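Local coordinates for ferrichrome ABC transporter substrate-binding protein (Staphylococcus pseudintermedius, PDB 5FLY) that probably binds ferrichrome-type iron siderophores outside the cell and hands them to an ABC transporter for uptake, at residues M31-D43 against Y257-R269. Numbering follows the deposited sequence.
Sequences MAPTYAGGLKYLD and YWYNDPYTLDVIR. With 7PG (2,5,8,11,14,17,20,23-octaoxapentacosan-25-ol), chain P.
At the floor of the interlobe cleft, where the two lobes of this class III solute-binding protein meet, the helix 36-41 packs against the first turns of helix 262-278, the axes of these short segments lying at 102° and 8.8 Å apart. The bare CA of Gly-37 lets Asp-261 come in close, with Asp-261 CB 3.7 Å from Gly-37 CA, and Pro-262 CD rests on Gly-38 CA. Asp-261 is the N-cap. Its CG, held between the backbone N and the carbonyl carbon (chi1 64°), turns the carboxylate back onto its own helix, where Asp-261 OD1 accepts from Thr-264 OG1 at 2.7 Å on the syn side. OD2 takes Thr-264 N from above the carboxylate plane and, weakly, Tyr-263 N.

Tyr-41 and Tyr-263 form a T-shaped pair, with centroids 5.1 Å apart and planes at 79°. The CD1 edge of Tyr-41 points into the face of Tyr-263, while Pro-262 CB sits over the centre of the Tyr-41 ring in a CH-pi contact, 3.7 Å from its centroid. Gly-37 O lies at the edge of the Tyr-263 ring, near its plane, and Lys-40 CG lies 3.6 Å from Tyr-263 OH.

Closer to the ligand, Pro-33 CB packs obliquely on Tyr-259, 3.7 Å from Tyr-259 CE1. No direct hydrogen bond joins the segments; instead, one water accepts from Gly-37 N, lies within bonding distance of Pro-33 O and has a weak link to Asp-261 OD1, and another joins Thr-34 O to Asn-260 N. The bound polyether passes alongside: Trp-258 lays one ring face against it, and the polyether's C15 lies 3.7 Å from Thr-34 OG1, a hydroxyl whose hydrogen bond goes to Tyr-88 OH. Such packing of both lobes beneath a shared, aromatic-lined pocket, here filled by a polyether, is consistent with the siderophore-binding cleft of the class III solute-binding fold.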
loop_
_atom_site.group_PDB
_atom_site.type_symbol
_atom_site.label_atom_id
_atom_site.label_comp_id
_atom_site.label_asym_id
_atom_site.label_seq_id
_atom_site.Cartn_x
_atom_site.Cartn_y
_atom_site.Cartn_z
ATOM N N MET A 31 11.096 -9.869 -2.922
ATOM C CA MET A 31 11.962 -8.767 -2.494
ATOM C C MET A 31 11.215 -7.437 -2.385
ATOM O O MET A 31 11.684 -6.516 -1.715
ATOM C CB MET A 31 13.136 -8.603 -3.451
ATOM C CG MET A 31 14.139 -9.733 -3.395
ATOM S SD MET A 31 14.697 -10.121 -1.707
ATOM C CE MET A 31 15.310 -8.540 -1.158
ATOM N N ALA A 32 10.085 -7.320 -3.072
ATOM C CA ALA A 32 9.269 -6.116 -3.017
ATOM C C ALA A 32 8.150 -6.308 -1.973
ATOM O O ALA A 32 7.208 -7.075 -2.205
ATOM C CB ALA A 32 8.687 -5.808 -4.382
ATOM N N PRO A 33 8.243 -5.620 -0.823
ATOM C CA PRO A 33 7.280 -5.909 0.246
ATOM C C PRO A 33 5.829 -5.594 -0.108
ATOM O O PRO A 33 4.930 -6.159 0.507
ATOM C CB PRO A 33 7.762 -5.030 1.403
ATOM C CG PRO A 33 8.638 -3.986 0.790
ATOM C CD PRO A 33 9.271 -4.658 -0.392
ATOM N N THR A 34 5.611 -4.704 -1.068
ATOM C CA THR A 34 4.271 -4.425 -1.559
ATOM C C THR A 34 3.489 -5.690 -1.903
ATOM O O THR A 34 2.288 -5.745 -1.646
ATOM C CB THR A 34 4.345 -3.501 -2.792
ATOM O OG1 THR A 34 4.910 -2.245 -2.374
ATOM C CG2 THR A 34 2.982 -3.286 -3.418
ATOM N N TYR A 35 4.168 -6.696 -2.452
ATOM C CA TYR A 35 3.509 -7.900 -2.970
ATOM C C TYR A 35 3.528 -9.066 -1.975
ATOM O O TYR A 35 2.918 -10.104 -2.223
ATOM C CB TYR A 35 4.160 -8.309 -4.310
ATOM C CG TYR A 35 4.157 -7.132 -5.243
ATOM C CD1 TYR A 35 2.990 -6.736 -5.897
ATOM C CD2 TYR A 35 5.298 -6.359 -5.413
ATOM C CE1 TYR A 35 2.960 -5.621 -6.696
ATOM C CE2 TYR A 35 5.287 -5.254 -6.211
ATOM C CZ TYR A 35 4.105 -4.877 -6.850
ATOM O OH TYR A 35 4.064 -3.764 -7.644
ATOM N N ALA A 36 4.194 -8.886 -0.842
ATOM C CA ALA A 36 4.355 -9.977 0.113
ATOM C C ALA A 36 3.051 -10.386 0.772
ATOM O O ALA A 36 2.743 -11.584 0.819
ATOM C CB ALA A 36 5.389 -9.594 1.167
ATOM N N GLY A 37 2.283 -9.422 1.281
ATOM C CA GLY A 37 1.045 -9.747 1.971
ATOM C C GLY A 37 0.061 -10.454 1.063
ATOM O O GLY A 37 -0.621 -11.396 1.478
ATOM N N GLY A 38 -0.027 -9.994 -0.177
ATOM C CA GLY A 38 -0.994 -10.557 -1.113
ATOM C C GLY A 38 -0.705 -11.998 -1.493
ATOM O O GLY A 38 -1.613 -12.827 -1.638
ATOM N N LEU A 39 0.567 -12.311 -1.690
ATOM C CA LEU A 39 0.944 -13.670 -2.015
ATOM C C LEU A 39 0.771 -14.593 -0.805
ATOM O O LEU A 39 0.344 -15.728 -0.946
ATOM C CB LEU A 39 2.377 -13.696 -2.527
ATOM C CG LEU A 39 2.535 -13.181 -3.963
ATOM C CD1 LEU A 39 4.015 -12.848 -4.235
ATOM C CD2 LEU A 39 2.003 -14.210 -4.970
ATOM N N LYS A 40 1.096 -14.095 0.386
ATOM C CA LYS A 40 0.906 -14.854 1.632
ATOM C C LYS A 40 -0.586 -15.141 1.862
ATOM O O LYS A 40 -0.982 -16.243 2.261
ATOM C CB LYS A 40 1.492 -14.076 2.804
ATOM C CG LYS A 40 1.113 -14.578 4.194
ATOM C CD LYS A 40 1.551 -15.987 4.449
ATOM C CE LYS A 40 1.030 -16.499 5.811
ATOM N NZ LYS A 40 1.371 -17.942 6.031
ATOM N N TYR A 41 -1.417 -14.152 1.569
ATOM C CA TYR A 41 -2.859 -14.284 1.752
ATOM C C TYR A 41 -3.400 -15.418 0.886
ATOM O O TYR A 41 -4.385 -16.085 1.236
ATOM C CB TYR A 41 -3.547 -12.962 1.408
ATOM C CG TYR A 41 -4.973 -12.836 1.862
ATOM C CD1 TYR A 41 -5.269 -12.445 3.161
ATOM C CD2 TYR A 41 -6.024 -13.091 0.995
ATOM C CE1 TYR A 41 -6.576 -12.317 3.575
ATOM C CE2 TYR A 41 -7.336 -12.954 1.401
ATOM C CZ TYR A 41 -7.603 -12.576 2.699
ATOM O OH TYR A 41 -8.905 -12.429 3.117
ATOM N N LEU A 42 -2.730 -15.632 -0.236
ATOM C CA LEU A 42 -3.074 -16.689 -1.184
ATOM C C LEU A 42 -2.301 -17.993 -0.946
ATOM O O LEU A 42 -2.376 -18.918 -1.768
ATOM C CB LEU A 42 -2.835 -16.204 -2.620
ATOM C CG LEU A 42 -3.767 -15.092 -3.129
ATOM C CD1 LEU A 42 -3.267 -14.575 -4.456
ATOM C CD2 LEU A 42 -5.206 -15.596 -3.265
ATOM N N ASP A 43 -1.606 -18.073 0.193
ATOM C CA ASP A 43 -0.820 -19.240 0.594
ATOM C C ASP A 43 0.181 -19.635 -0.482
ATOM O O ASP A 43 0.369 -20.823 -0.771
ATOM C CB ASP A 43 -1.713 -20.444 0.918
ATOM C CG ASP A 43 -0.953 -21.558 1.632
ATOM O OD1 ASP A 43 -0.043 -21.248 2.440
ATOM O OD2 ASP A 43 -1.257 -22.744 1.379
ATOM N N TYR A 257 0.096 1.238 8.348
ATOM C CA TYR A 257 -0.641 1.778 7.197
ATOM C C TYR A 257 0.125 1.846 5.868
ATOM O O TYR A 257 -0.468 2.174 4.842
ATOM C CB TYR A 257 -1.140 3.184 7.545
ATOM C CG TYR A 257 -2.484 3.215 8.230
ATOM C CD1 TYR A 257 -2.642 2.761 9.537
ATOM C CD2 TYR A 257 -3.600 3.691 7.566
ATOM C CE1 TYR A 257 -3.875 2.782 10.153
ATOM C CE2 TYR A 257 -4.836 3.712 8.172
ATOM C CZ TYR A 257 -4.961 3.257 9.473
ATOM O OH TYR A 257 -6.183 3.283 10.089
ATOM N N TRP A 258 1.423 1.561 5.865
ATOM C CA TRP A 258 2.199 1.733 4.633
ATOM C C TRP A 258 1.685 0.902 3.463
ATOM O O TRP A 258 1.722 1.359 2.322
ATOM C CB TRP A 258 3.667 1.374 4.838
ATOM C CG TRP A 258 4.463 2.397 5.565
ATOM C CD1 TRP A 258 4.334 3.754 5.481
ATOM C CD2 TRP A 258 5.498 2.142 6.516
ATOM N NE1 TRP A 258 5.237 4.362 6.324
ATOM C CE2 TRP A 258 5.962 3.391 6.971
ATOM C CE3 TRP A 258 6.083 0.971 7.029
ATOM C CZ2 TRP A 258 6.981 3.507 7.910
ATOM C CZ3 TRP A 258 7.102 1.094 7.972
ATOM C CH2 TRP A 258 7.535 2.350 8.398
ATOM N N TYR A 259 1.253 -0.326 3.733
ATOM C CA TYR A 259 0.993 -1.296 2.659
ATOM C C TYR A 259 -0.480 -1.326 2.202
ATOM O O TYR A 259 -1.341 -0.683 2.805
ATOM C CB TYR A 259 1.488 -2.683 3.120
ATOM C CG TYR A 259 2.994 -2.650 3.289
ATOM C CD1 TYR A 259 3.815 -2.641 2.176
ATOM C CD2 TYR A 259 3.584 -2.554 4.541
ATOM C CE1 TYR A 259 5.189 -2.572 2.294
ATOM C CE2 TYR A 259 4.973 -2.475 4.670
ATOM C CZ TYR A 259 5.759 -2.480 3.538
ATOM O OH TYR A 259 7.130 -2.402 3.637
ATOM N N ASN A 260 -0.757 -2.043 1.110
ATOM C CA ASN A 260 -2.116 -2.136 0.579
ATOM C C ASN A 260 -2.487 -3.564 0.182
ATOM O O ASN A 260 -3.345 -3.779 -0.661
ATOM C CB ASN A 260 -2.316 -1.167 -0.613
ATOM C CG ASN A 260 -1.375 -1.429 -1.796
ATOM O OD1 ASN A 260 -0.681 -2.438 -1.871
ATOM N ND2 ASN A 260 -1.365 -0.492 -2.741
ATOM N N ASP A 261 -1.815 -4.526 0.809
ATOM C CA ASP A 261 -2.161 -5.945 0.693
ATOM C C ASP A 261 -3.451 -6.276 1.470
ATOM O O ASP A 261 -3.881 -5.514 2.338
ATOM C CB ASP A 261 -1.016 -6.769 1.242
ATOM C CG ASP A 261 -0.822 -6.512 2.707
ATOM O OD1 ASP A 261 -0.137 -5.518 3.041
ATOM O OD2 ASP A 261 -1.430 -7.256 3.527
ATOM N N PRO A 262 -4.051 -7.449 1.212
ATOM C CA PRO A 262 -5.307 -7.789 1.910
ATOM C C PRO A 262 -5.229 -7.792 3.444
ATOM O O PRO A 262 -6.243 -7.459 4.067
ATOM C CB PRO A 262 -5.633 -9.192 1.375
ATOM C CG PRO A 262 -4.975 -9.212 -0.011
ATOM C CD PRO A 262 -3.716 -8.414 0.150
ATOM N N TYR A 263 -4.111 -8.189 4.056
ATOM C CA TYR A 263 -4.025 -8.176 5.521
ATOM C C TYR A 263 -4.084 -6.734 6.008
ATOM O O TYR A 263 -4.858 -6.395 6.890
ATOM C CB TYR A 263 -2.742 -8.837 6.029
ATOM C CG TYR A 263 -2.643 -10.319 5.786
ATOM C CD1 TYR A 263 -3.289 -11.226 6.621
ATOM C CD2 TYR A 263 -1.866 -10.817 4.742
ATOM C CE1 TYR A 263 -3.185 -12.589 6.402
ATOM C CE2 TYR A 263 -1.744 -12.171 4.521
ATOM C CZ TYR A 263 -2.412 -13.057 5.349
ATOM O OH TYR A 263 -2.306 -14.420 5.138
ATOM N N THR A 264 -3.273 -5.883 5.396
ATOM C CA THR A 264 -3.207 -4.482 5.788
ATOM C C THR A 264 -4.533 -3.805 5.509
ATOM O O THR A 264 -5.000 -3.005 6.319
ATOM C CB THR A 264 -2.078 -3.730 5.061
ATOM O OG1 THR A 264 -0.813 -4.332 5.377
ATOM C CG2 THR A 264 -2.063 -2.280 5.491
ATOM N N LEU A 265 -5.140 -4.137 4.371
ATOM C CA LEU A 265 -6.432 -3.575 3.993
ATOM C C LEU A 265 -7.488 -3.884 5.054
ATOM O O LEU A 265 -8.242 -3.000 5.445
ATOM C CB LEU A 265 -6.868 -4.094 2.620
ATOM C CG LEU A 265 -6.132 -3.565 1.388
ATOM C CD1 LEU A 265 -6.523 -4.382 0.136
ATOM C CD2 LEU A 265 -6.384 -2.079 1.156
ATOM N N ASP A 266 -7.531 -5.118 5.552
ATOM C CA ASP A 266 -8.522 -5.464 6.581
ATOM C C ASP A 266 -8.325 -4.626 7.845
ATOM O O ASP A 266 -9.278 -4.078 8.394
ATOM C CB ASP A 266 -8.463 -6.960 6.929
ATOM C CG ASP A 266 -9.100 -7.851 5.861
ATOM O OD1 ASP A 266 -9.913 -7.346 5.050
ATOM O OD2 ASP A 266 -8.802 -9.075 5.857
ATOM N N VAL A 267 -7.079 -4.508 8.288
ATOM C CA VAL A 267 -6.764 -3.771 9.496
ATOM C C VAL A 267 -7.076 -2.281 9.347
ATOM O O VAL A 267 -7.702 -1.670 10.235
ATOM C CB VAL A 267 -5.279 -3.967 9.870
ATOM C CG1 VAL A 267 -4.877 -3.080 11.042
ATOM C CG2 VAL A 267 -5.040 -5.428 10.218
ATOM N N ILE A 268 -6.648 -1.688 8.240
ATOM C CA ILE A 268 -6.807 -0.243 8.083
ATOM C C ILE A 268 -8.269 0.117 7.784
ATOM O O ILE A 268 -8.724 1.193 8.152
ATOM C CB ILE A 268 -5.885 0.343 6.982
ATOM C CG1 ILE A 268 -6.165 -0.266 5.613
ATOM C CG2 ILE A 268 -4.425 0.160 7.359
ATOM C CD1 ILE A 268 -5.533 0.516 4.458
ATOM N N ARG A 269 -9.004 -0.783 7.137
ATOM C CA ARG A 269 -10.420 -0.555 6.881
ATOM C C ARG A 269 -11.106 -0.410 8.223
ATOM O O ARG A 269 -11.866 0.526 8.455
ATOM C CB ARG A 269 -11.053 -1.704 6.095
ATOM C CG ARG A 269 -12.524 -1.507 5.783
ATOM C CD ARG A 269 -13.239 -2.821 5.431
ATOM N NE ARG A 269 -13.160 -3.800 6.515
ATOM C CZ ARG A 269 -13.923 -3.787 7.606
ATOM N NH1 ARG A 269 -14.848 -2.860 7.770
ATOM N NH2 ARG A 269 -13.747 -4.706 8.544
HETATM C C2 7PG P . 7.885 1.945 3.101
HETATM O O1 7PG P . 8.219 2.727 4.215
HETATM C C3 7PG P . 7.881 4.076 4.069
HETATM C C4 7PG P . 9.119 4.888 3.698
HETATM O O2 7PG P . 8.900 6.258 3.901
HETATM C C5 7PG P . 7.762 6.769 3.270
HETATM C C6 7PG P . 7.994 8.185 2.754
HETATM O O3 7PG P . 7.279 8.369 1.562
HETATM C C7 7PG P . 7.920 7.964 0.384
HETATM C C8 7PG P . 6.899 7.929 -0.756
HETATM O O4 7PG P . 7.427 7.402 -1.947
HETATM C C9 7PG P . 7.921 6.103 -1.839
HETATM C C10 7PG P . 7.858 5.311 -3.148
HETATM O O5 7PG P . 7.667 3.965 -2.789
HETATM C C11 7PG P . 7.276 3.068 -3.794
HETATM C C12 7PG P . 6.598 1.856 -3.146
HETATM O O6 7PG P . 5.267 1.744 -3.583
HETATM C C13 7PG P . 4.264 2.242 -2.739
HETATM C C14 7PG P . 4.138 1.365 -1.498
HETATM O O7 7PG P . 2.780 1.171 -1.225
HETATM C C15 7PG P . 2.469 -0.035 -0.580
HETATM O O HOH W 1 2.338 -6.573 1.578
HETATM O O HOH W 2 1.219 -3.593 -0.264
#